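Local coordinates for CYTH domain-containing protein (Pyrococcus horikoshii, PDB 2DC4) that is of unknown function but has the CYTH tunnel fold and probably acts on triphosphate-containing substrates with the help of metal ions, at residues M1-V9 and K60-F70; L107-N115 and F123-S131. All blocks are in the same frame, centred on the assembly; numbering follows the deposited sequence.

Contact 1 of 2, residues M1-V9 and K60-F70; sequences MEIEVKFRV and KEILDKRNEEF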
loop_
_atom_site.group_PDB
_atom_site.type_symbol
_atom_site.label_atom_id
_atom_site.label_comp_id
_atom_site.label_asym_id
_atom_site.label_seq_id
_atom_site.Cartn_x
_atom_site.Cartn_y
_atom_site.Cartn_z
ATOM N N MET A 1 -19.177 -7.580 8.354
ATOM C CA MET A 1 -19.093 -6.213 7.762
ATOM C C MET A 1 -19.001 -5.143 8.844
ATOM O O MET A 1 -19.262 -5.402 10.019
ATOM C CB MET A 1 -20.316 -5.934 6.880
ATOM C CG MET A 1 -21.649 -5.943 7.619
ATOM S SD MET A 1 -23.023 -5.374 6.584
ATOM C CE MET A 1 -23.291 -6.831 5.575
ATOM N N GLU A 2 -18.624 -3.938 8.429
ATOM C CA GLU A 2 -18.491 -2.807 9.333
ATOM C C GLU A 2 -19.883 -2.261 9.632
ATOM O O GLU A 2 -20.631 -1.934 8.713
ATOM C CB GLU A 2 -17.641 -1.719 8.667
ATOM C CG GLU A 2 -17.278 -0.535 9.553
ATOM C CD GLU A 2 -16.610 0.589 8.773
ATOM O OE1 GLU A 2 -15.700 0.303 7.967
ATOM O OE2 GLU A 2 -16.993 1.760 8.970
ATOM N N ILE A 3 -20.232 -2.183 10.913
ATOM C CA ILE A 3 -21.528 -1.652 11.324
ATOM C C ILE A 3 -21.286 -0.504 12.295
ATOM O O ILE A 3 -20.640 -0.673 13.331
ATOM C CB ILE A 3 -22.393 -2.729 12.013
ATOM C CG1 ILE A 3 -22.687 -3.867 11.030
ATOM C CG2 ILE A 3 -23.697 -2.114 12.505
ATOM C CD1 ILE A 3 -23.460 -3.436 9.786
ATOM N N GLU A 4 -21.806 0.670 11.961
ATOM C CA GLU A 4 -21.604 1.819 12.821
ATOM C C GLU A 4 -22.602 2.941 12.590
ATOM O O GLU A 4 -23.109 3.123 11.486
ATOM C CB GLU A 4 -20.189 2.357 12.627
ATOM C CG GLU A 4 -19.815 2.592 11.175
ATOM C CD GLU A 4 -18.462 3.259 11.024
ATOM O OE1 GLU A 4 -17.501 2.809 11.682
ATOM O OE2 GLU A 4 -18.358 4.227 10.242
ATOM N N VAL A 5 -22.885 3.682 13.655
ATOM C CA VAL A 5 -23.789 4.818 13.584
ATOM C C VAL A 5 -23.016 6.018 14.116
ATOM O O VAL A 5 -22.336 5.928 15.138
ATOM C CB VAL A 5 -25.047 4.600 14.440
ATOM C CG1 VAL A 5 -25.988 5.786 14.291
ATOM C CG2 VAL A 5 -25.743 3.317 14.003
ATOM N N LYS A 6 -23.123 7.135 13.408
ATOM C CA LYS A 6 -22.425 8.361 13.772
ATOM C C LYS A 6 -23.404 9.354 14.386
ATOM O O LYS A 6 -24.534 9.483 13.917
ATOM C CB LYS A 6 -21.788 8.980 12.524
ATOM C CG LYS A 6 -20.942 10.222 12.791
ATOM C CD LYS A 6 -20.448 10.851 11.488
ATOM C CE LYS A 6 -19.603 9.882 10.680
ATOM N NZ LYS A 6 -19.138 10.499 9.404
ATOM N N PHE A 7 -22.959 10.054 15.425
ATOM C CA PHE A 7 -23.790 11.046 16.105
ATOM C C PHE A 7 -23.077 12.385 16.248
ATOM O O PHE A 7 -21.873 12.436 16.507
ATOM C CB PHE A 7 -24.177 10.569 17.512
ATOM C CG PHE A 7 -24.920 9.263 17.536
ATOM C CD1 PHE A 7 -24.234 8.054 17.468
ATOM C CD2 PHE A 7 -26.306 9.242 17.637
ATOM C CE1 PHE A 7 -24.916 6.840 17.505
ATOM C CE2 PHE A 7 -27.000 8.033 17.677
ATOM C CZ PHE A 7 -26.304 6.829 17.611
ATOM N N ARG A 8 -23.825 13.473 16.086
ATOM C CA ARG A 8 -23.254 14.804 16.257
ATOM C C ARG A 8 -23.385 14.995 17.763
ATOM O O ARG A 8 -24.473 14.831 18.322
ATOM C CB ARG A 8 -24.084 15.840 15.491
ATOM C CG ARG A 8 -23.276 16.966 14.878
ATOM C CD ARG A 8 -24.025 17.574 13.695
ATOM N NE ARG A 8 -23.107 18.207 12.755
ATOM C CZ ARG A 8 -23.255 18.176 11.437
ATOM N NH1 ARG A 8 -24.287 17.546 10.903
ATOM N NH2 ARG A 8 -22.365 18.755 10.651
ATOM N N VAL A 9 -22.289 15.329 18.433
ATOM C CA VAL A 9 -22.330 15.447 19.883
ATOM C C VAL A 9 -21.549 16.605 20.475
ATOM O O VAL A 9 -20.805 17.295 19.778
ATOM C CB VAL A 9 -21.740 14.190 20.541
ATOM C CG1 VAL A 9 -22.460 12.947 20.064
ATOM C CG2 VAL A 9 -20.247 14.111 20.219
ATOM N N LYS A 60 -13.157 1.414 1.146
ATOM C CA LYS A 60 -14.468 1.111 1.698
ATOM C C LYS A 60 -15.541 1.155 0.634
ATOM O O LYS A 60 -15.457 1.910 -0.334
ATOM C CB LYS A 60 -14.851 2.098 2.798
ATOM C CG LYS A 60 -14.048 1.995 4.077
ATOM C CD LYS A 60 -14.671 2.860 5.162
ATOM C CE LYS A 60 -13.883 2.781 6.460
ATOM N NZ LYS A 60 -14.514 3.578 7.552
ATOM N N GLU A 61 -16.552 0.322 0.824
ATOM C CA GLU A 61 -17.685 0.282 -0.079
ATOM C C GLU A 61 -18.927 0.381 0.793
ATOM O O GLU A 61 -19.142 -0.459 1.663
ATOM C CB GLU A 61 -17.707 -1.026 -0.871
ATOM C CG GLU A 61 -18.988 -1.233 -1.662
ATOM C CD GLU A 61 -18.886 -2.374 -2.649
ATOM O OE1 GLU A 61 -18.541 -3.498 -2.227
ATOM O OE2 GLU A 61 -19.151 -2.142 -3.848
ATOM N N ILE A 62 -19.722 1.426 0.572
ATOM C CA ILE A 62 -20.954 1.631 1.328
ATOM C C ILE A 62 -21.928 0.543 0.899
ATOM O O ILE A 62 -22.125 0.327 -0.296
ATOM C CB ILE A 62 -21.606 2.990 1.005
ATOM C CG1 ILE A 62 -20.555 4.102 0.998
ATOM C CG2 ILE A 62 -22.712 3.282 2.011
ATOM C CD1 ILE A 62 -19.786 4.240 2.277
ATOM N N LEU A 63 -22.553 -0.121 1.866
ATOM C CA LEU A 63 -23.484 -1.200 1.551
ATOM C C LEU A 63 -24.951 -0.853 1.790
ATOM O O LEU A 63 -25.838 -1.598 1.373
ATOM C CB LEU A 63 -23.116 -2.448 2.357
ATOM C CG LEU A 63 -21.656 -2.909 2.254
ATOM C CD1 LEU A 63 -21.440 -4.125 3.144
ATOM C CD2 LEU A 63 -21.311 -3.230 0.807
ATOM N N ASP A 64 -25.207 0.269 2.458
ATOM C CA ASP A 64 -26.580 0.698 2.744
ATOM C C ASP A 64 -26.755 2.173 2.393
ATOM O O ASP A 64 -25.797 2.839 2.006
ATOM C CB ASP A 64 -26.906 0.480 4.224
ATOM C CG ASP A 64 -26.175 1.453 5.129
ATOM O OD1 ASP A 64 -24.949 1.610 4.960
ATOM O OD2 ASP A 64 -26.820 2.061 6.007
ATOM N N LYS A 65 -27.974 2.689 2.527
ATOM C CA LYS A 65 -28.220 4.090 2.199
ATOM C C LYS A 65 -28.158 5.033 3.402
ATOM O O LYS A 65 -28.382 6.236 3.265
ATOM C CB LYS A 65 -29.568 4.237 1.483
ATOM C CG LYS A 65 -29.630 3.547 0.121
ATOM C CD LYS A 65 -28.551 4.065 -0.826
ATOM C CE LYS A 65 -28.662 3.425 -2.204
ATOM N NZ LYS A 65 -28.510 1.943 -2.163
ATOM N N ARG A 66 -27.851 4.489 4.574
ATOM C CA ARG A 66 -27.745 5.300 5.783
ATOM C C ARG A 66 -26.278 5.463 6.164
ATOM O O ARG A 66 -25.960 6.058 7.193
ATOM C CB ARG A 66 -28.492 4.640 6.943
ATOM C CG ARG A 66 -29.966 4.372 6.681
ATOM C CD ARG A 66 -30.615 3.699 7.883
ATOM N NE ARG A 66 -30.760 4.604 9.019
ATOM C CZ ARG A 66 -31.553 5.673 9.027
ATOM N NH1 ARG A 66 -32.276 5.974 7.954
ATOM N NH2 ARG A 66 -31.628 6.440 10.106
ATOM N N ASN A 67 -25.389 4.932 5.329
ATOM C CA ASN A 67 -23.955 5.005 5.595
ATOM C C ASN A 67 -23.641 4.340 6.935
ATOM O O ASN A 67 -22.804 4.824 7.695
ATOM C CB ASN A 67 -23.493 6.468 5.619
ATOM C CG ASN A 67 -23.461 7.097 4.239
ATOM O OD1 ASN A 67 -23.503 6.397 3.223
ATOM N ND2 ASN A 67 -23.402 8.423 4.192
ATOM N N GLU A 68 -24.305 3.222 7.213
ATOM C CA GLU A 68 -24.106 2.502 8.466
ATOM C C GLU A 68 -23.477 1.123 8.305
ATOM O O GLU A 68 -23.065 0.509 9.287
ATOM C CB GLU A 68 -25.446 2.370 9.203
ATOM C CG GLU A 68 -25.925 3.666 9.840
ATOM C CD GLU A 68 -27.340 3.572 10.391
ATOM O OE1 GLU A 68 -27.817 2.448 10.648
ATOM O OE2 GLU A 68 -27.970 4.633 10.581
ATOM N N GLU A 69 -23.403 0.639 7.070
ATOM C CA GLU A 69 -22.823 -0.675 6.805
ATOM C C GLU A 69 -21.761 -0.517 5.730
ATOM O O GLU A 69 -22.015 0.093 4.695
ATOM C CB GLU A 69 -23.909 -1.645 6.329
ATOM C CG GLU A 69 -25.156 -1.649 7.201
ATOM C CD GLU A 69 -26.195 -2.648 6.725
ATOM O OE1 GLU A 69 -26.308 -2.850 5.498
ATOM O OE2 GLU A 69 -26.906 -3.220 7.578
ATOM N N PHE A 70 -20.571 -1.055 5.980
ATOM C CA PHE A 70 -19.480 -0.937 5.014
ATOM C C PHE A 70 -18.639 -2.195 4.888
ATOM O O PHE A 70 -18.555 -3.002 5.807
ATOM C CB PHE A 70 -18.481 0.169 5.407
ATOM C CG PHE A 70 -19.098 1.471 5.818
ATOM C CD1 PHE A 70 -19.792 1.587 7.018
ATOM C CD2 PHE A 70 -18.930 2.605 5.030
ATOM C CE1 PHE A 70 -20.304 2.812 7.427
ATOM C CE2 PHE A 70 -19.439 3.836 5.432
ATOM C CZ PHE A 70 -20.127 3.939 6.633
HETATM O O HOH W 1 -22.439 6.072 9.864
#

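Contact 2 of 2, residues L107-N115 and F123-S131; sequences LNNVTFELN and FLDIEVITS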
loop_
_atom_site.group_PDB
_atom_site.type_symbol
_atom_site.label_atom_id
_atom_site.label_comp_id
_atom_site.label_asym_id
_atom_site.label_seq_id
_atom_site.Cartn_x
_atom_site.Cartn_y
_atom_site.Cartn_z
ATOM N N LEU A 107 -15.858 -1.218 24.995
ATOM C CA LEU A 107 -16.805 -1.811 25.933
ATOM C C LEU A 107 -17.346 -3.074 25.269
ATOM O O LEU A 107 -18.220 -3.016 24.405
ATOM C CB LEU A 107 -17.943 -0.829 26.225
ATOM C CG LEU A 107 -18.881 -1.203 27.373
ATOM C CD1 LEU A 107 -18.092 -1.274 28.670
ATOM C CD2 LEU A 107 -19.987 -0.165 27.483
ATOM N N ASN A 108 -16.808 -4.221 25.670
ATOM C CA ASN A 108 -17.218 -5.490 25.087
ATOM C C ASN A 108 -16.986 -5.460 23.576
ATOM O O ASN A 108 -15.885 -5.154 23.117
ATOM C CB ASN A 108 -18.690 -5.766 25.400
ATOM C CG ASN A 108 -18.970 -5.782 26.889
ATOM O OD1 ASN A 108 -18.274 -6.450 27.654
ATOM N ND2 ASN A 108 -19.996 -5.047 27.311
ATOM N N ASN A 109 -18.022 -5.766 22.803
ATOM C CA ASN A 109 -17.907 -5.789 21.351
ATOM C C ASN A 109 -18.222 -4.436 20.720
ATOM O O ASN A 109 -18.387 -4.328 19.507
ATOM C CB ASN A 109 -18.837 -6.857 20.780
ATOM C CG ASN A 109 -20.291 -6.584 21.087
ATOM O OD1 ASN A 109 -20.633 -6.079 22.162
ATOM N ND2 ASN A 109 -21.162 -6.928 20.151
ATOM N N VAL A 110 -18.301 -3.408 21.554
ATOM C CA VAL A 110 -18.587 -2.060 21.071
ATOM C C VAL A 110 -17.363 -1.166 21.182
ATOM O O VAL A 110 -16.631 -1.215 22.171
ATOM C CB VAL A 110 -19.742 -1.412 21.873
ATOM C CG1 VAL A 110 -19.862 0.077 21.532
ATOM C CG2 VAL A 110 -21.047 -2.125 21.556
ATOM N N THR A 111 -17.146 -0.354 20.154
ATOM C CA THR A 111 -16.035 0.577 20.140
ATOM C C THR A 111 -16.604 1.976 19.972
ATOM O O THR A 111 -17.468 2.212 19.124
ATOM C CB THR A 111 -15.067 0.288 18.973
ATOM O OG1 THR A 111 -14.517 -1.026 19.128
ATOM C CG2 THR A 111 -13.932 1.311 18.950
ATOM N N PHE A 112 -16.136 2.890 20.811
ATOM C CA PHE A 112 -16.570 4.273 20.744
ATOM C C PHE A 112 -15.427 5.074 20.148
ATOM O O PHE A 112 -14.295 4.992 20.625
ATOM C CB PHE A 112 -16.871 4.827 22.141
ATOM C CG PHE A 112 -17.930 4.071 22.885
ATOM C CD1 PHE A 112 -17.591 3.006 23.716
ATOM C CD2 PHE A 112 -19.270 4.414 22.745
ATOM C CE1 PHE A 112 -18.573 2.292 24.398
ATOM C CE2 PHE A 112 -20.263 3.709 23.421
ATOM C CZ PHE A 112 -19.915 2.645 24.250
ATOM N N GLU A 113 -15.711 5.829 19.096
ATOM C CA GLU A 113 -14.684 6.672 18.497
ATOM C C GLU A 113 -15.217 8.092 18.607
ATOM O O GLU A 113 -16.115 8.481 17.863
ATOM C CB GLU A 113 -14.449 6.309 17.028
ATOM C CG GLU A 113 -14.109 4.833 16.797
ATOM C CD GLU A 113 -13.722 4.531 15.362
ATOM O OE1 GLU A 113 -14.386 5.041 14.434
ATOM O OE2 GLU A 113 -12.759 3.765 15.162
ATOM N N LEU A 114 -14.673 8.850 19.554
ATOM C CA LEU A 114 -15.091 10.233 19.774
ATOM C C LEU A 114 -14.140 11.097 18.974
ATOM O O LEU A 114 -12.959 11.210 19.309
ATOM C CB LEU A 114 -15.019 10.572 21.265
ATOM C CG LEU A 114 -15.494 11.962 21.686
ATOM C CD1 LEU A 114 -16.868 12.244 21.080
ATOM C CD2 LEU A 114 -15.545 12.035 23.207
ATOM N N ASN A 115 -14.667 11.713 17.922
ATOM C CA ASN A 115 -13.856 12.513 17.018
ATOM C C ASN A 115 -14.035 14.016 17.047
ATOM O O ASN A 115 -15.157 14.515 16.978
ATOM C CB ASN A 115 -14.109 12.062 15.585
ATOM C CG ASN A 115 -13.872 10.588 15.393
ATOM O OD1 ASN A 115 -12.767 10.099 15.612
ATOM N ND2 ASN A 115 -14.911 9.867 14.985
ATOM N N PHE A 123 -17.993 14.487 16.650
ATOM C CA PHE A 123 -18.872 13.369 16.353
ATOM C C PHE A 123 -18.466 12.139 17.135
ATOM O O PHE A 123 -17.306 11.985 17.516
ATOM C CB PHE A 123 -18.819 13.027 14.861
ATOM C CG PHE A 123 -19.169 14.176 13.958
ATOM C CD1 PHE A 123 -18.230 15.155 13.656
ATOM C CD2 PHE A 123 -20.447 14.283 13.425
ATOM C CE1 PHE A 123 -18.565 16.228 12.833
ATOM C CE2 PHE A 123 -20.791 15.349 12.604
ATOM C CZ PHE A 123 -19.853 16.321 12.307
ATOM N N LEU A 124 -19.438 11.267 17.373
ATOM C CA LEU A 124 -19.173 10.019 18.072
ATOM C C LEU A 124 -19.618 8.905 17.152
ATOM O O LEU A 124 -20.759 8.894 16.694
ATOM C CB LEU A 124 -19.968 9.912 19.380
ATOM C CG LEU A 124 -19.939 8.499 19.995
ATOM C CD1 LEU A 124 -18.549 8.203 20.541
ATOM C CD2 LEU A 124 -20.980 8.375 21.104
ATOM N N ASP A 125 -18.713 7.981 16.850
ATOM C CA ASP A 125 -19.071 6.842 16.031
ATOM C C ASP A 125 -19.181 5.675 17.000
ATOM O O ASP A 125 -18.281 5.451 17.810
ATOM C CB ASP A 125 -17.984 6.531 14.996
ATOM C CG ASP A 125 -18.053 7.437 13.786
ATOM O OD1 ASP A 125 -19.131 7.502 13.157
ATOM O OD2 ASP A 125 -17.034 8.074 13.450
ATOM N N ILE A 126 -20.297 4.961 16.950
ATOM C CA ILE A 126 -20.467 3.794 17.804
ATOM C C ILE A 126 -20.411 2.618 16.842
ATOM O O ILE A 126 -21.256 2.480 15.951
ATOM C CB ILE A 126 -21.817 3.799 18.554
ATOM C CG1 ILE A 126 -21.941 5.071 19.400
ATOM C CG2 ILE A 126 -21.911 2.555 19.448
ATOM C CD1 ILE A 126 -23.214 5.117 20.257
ATOM N N GLU A 127 -19.400 1.777 17.025
ATOM C CA GLU A 127 -19.152 0.636 16.153
ATOM C C GLU A 127 -19.329 -0.689 16.898
ATOM O O GLU A 127 -18.996 -0.823 18.068
ATOM C CB GLU A 127 -17.724 0.746 15.618
ATOM C CG GLU A 127 -17.613 1.730 14.452
ATOM C CD GLU A 127 -16.191 1.742 13.939
ATOM O OE1 GLU A 127 -15.599 0.677 13.830
ATOM O OE2 GLU A 127 -15.683 2.824 13.653
ATOM N N VAL A 128 -19.840 -1.699 16.209
ATOM C CA VAL A 128 -20.003 -3.004 16.831
ATOM C C VAL A 128 -19.523 -4.089 15.884
ATOM O O VAL A 128 -19.566 -3.926 14.666
ATOM C CB VAL A 128 -21.486 -3.270 17.202
ATOM C CG1 VAL A 128 -22.331 -3.322 15.949
ATOM C CG2 VAL A 128 -21.611 -4.569 17.987
ATOM N N ILE A 129 -19.045 -5.190 16.453
ATOM C CA ILE A 129 -18.582 -6.319 15.657
ATOM C C ILE A 129 -19.658 -7.397 15.748
ATOM O O ILE A 129 -19.989 -7.851 16.841
ATOM C CB ILE A 129 -17.256 -6.877 16.207
ATOM C CG1 ILE A 129 -16.185 -5.784 16.186
ATOM C CG2 ILE A 129 -16.810 -8.077 15.380
ATOM C CD1 ILE A 129 -14.869 -6.201 16.820
ATOM N N THR A 130 -20.214 -7.789 14.605
ATOM C CA THR A 130 -21.265 -8.805 14.581
ATOM C C THR A 130 -21.423 -9.441 13.202
ATOM O O THR A 130 -21.151 -8.814 12.177
ATOM C CB THR A 130 -22.629 -8.198 15.009
ATOM O OG1 THR A 130 -22.538 -7.719 16.356
ATOM C CG2 THR A 130 -23.735 -9.239 14.928
ATOM N N SER A 131 -21.859 -10.697 13.184
ATOM C CA SER A 131 -22.068 -11.412 11.932
ATOM C C SER A 131 -23.439 -11.054 11.384
ATOM O O SER A 131 -23.706 -11.214 10.193
ATOM C CB SER A 131 -21.982 -12.925 12.159
ATOM O OG SER A 131 -20.695 -13.306 12.609
HETATM O O HOH W 2 -15.524 6.063 12.114
HETATM O O HOH W 3 -14.615 7.493 13.883
HETATM O O HOH W 4 -12.768 0.346 15.397
#

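Contact 1 of 2, residues M1-V9 and K60-F70
Glu2 carries its CG anti to the backbone N (chi1 -173°) and runs extended, which sets its carboxylate close against the ring of Phe70, approaching obliquely. In Glu4 the CG sits between the backbone N and the carbonyl carbon (chi1 51°), and this sends the extended chain across to the CE1 side of the same ring. Glu2 OE2 is 3.4 Å from Phe70 CD1, and its carboxylate plane lies only 19° from the ring plane. Glu4 OE2 comes within 3.7 Å of Phe70 CE1, with its carboxylate turned steeply to the ring. Lys60 reaches across Glu2 at about a right angle. The salt bridge from Lys60 NZ to Glu2 OE2 is weak, at 3.4 Å. The Glu2, Glu4 and Lys6 pattern is the ExExK signature of the CYTH family, whose acidic residues generally line the tunnel of an antiparallel barrel. Here strand 2-8 pairs with the start of strand 69-76. Glu2 N donates to Phe70 O at 2.8 Å, Phe70 N returns the bond to Glu2 O, and Glu4 N reaches Glu68 O. The other face of this pair holds Ile3 and Glu69, which lie side by side, with Ile3 CD1 3.6 Å from Glu69 CG. Met1 SD packs 3.8 Å from Glu69 CB and also meets Leu63 CD1. In the connecting loop, Asp64 OD1 accepts from both Glu68 N and Glu69 N. Glu68 lies alongside Val5, and its carboxylate is shared between Arg66 NE at OE2 and Lys137 at OE1.

Contact 2 of 2, residues L107-N115 and F123-S131
Val110, Phe112 and Leu114 face Leu124, Ile126 and Val128 on the tightly packed side of this pairing. Val110 CG1 lies 3.8 Å from Ile126 CG2. The same methyl sits over one face of the Phe112 ring, offset toward its rim. Leu124 CD1 comes to the ring edge, and is 4.1 Å from Phe112 CB. Helix 133-146 closes over this side through Ile139, Ile140 and Val143. The two strands form a beta hairpin of the CYTH barrel, antiparallel with an angle of 160° between their directions. Its ladder is regular. Thr111 pairs with Glu127, Glu113 with Asp125 and Asn115 with Phe123, each by two backbone bonds, and Ile129 N adds a longer one to Asn109 O at 3.2 Å. The side with Thr111, Glu113, Asn115, Asp125 and Glu127 is mostly polar and wetter; Phe123 also starts there, but its ring leads away from the other strand. Glu113 stays extended beyond CG and brings OE1 within 2.7 Å of Glu127 OE2, the two carboxylate planes standing 74° apart. One water lies 2.8 Å from both Glu113 OE1 and Asp125 OD2 and bridges the two carboxylates. Another joins Glu127 OE1 to Glu113 OE2, the second bond being weak. Asp125 OD2 and Asn115 ND2 are both hydrogen-bonded to Tyr159 OH, while Asn115 OD1 accepts from Arg102 NE.

In the fold
Both contacts belong to one barrel, and strand 2-8 joins them: it lies between strand 69-76 of contact 1 and strand 121-128 of contact 2, closing the sheet. Phe7 N probably bonds to Leu124 O at this seam. Contact 2 is the more buried, a long regular hairpin with one apolar face. Contact 1 is shorter and partly buried; charged groups and a loop take the place of much of that apolar packing. Their acidic sides meet where Glu4 OE1 comes 2.7 Å from Glu127 OE2. Such a cluster is consistent with the metal-binding tunnel of CYTH relatives. Helix 133-146 touches both contacts.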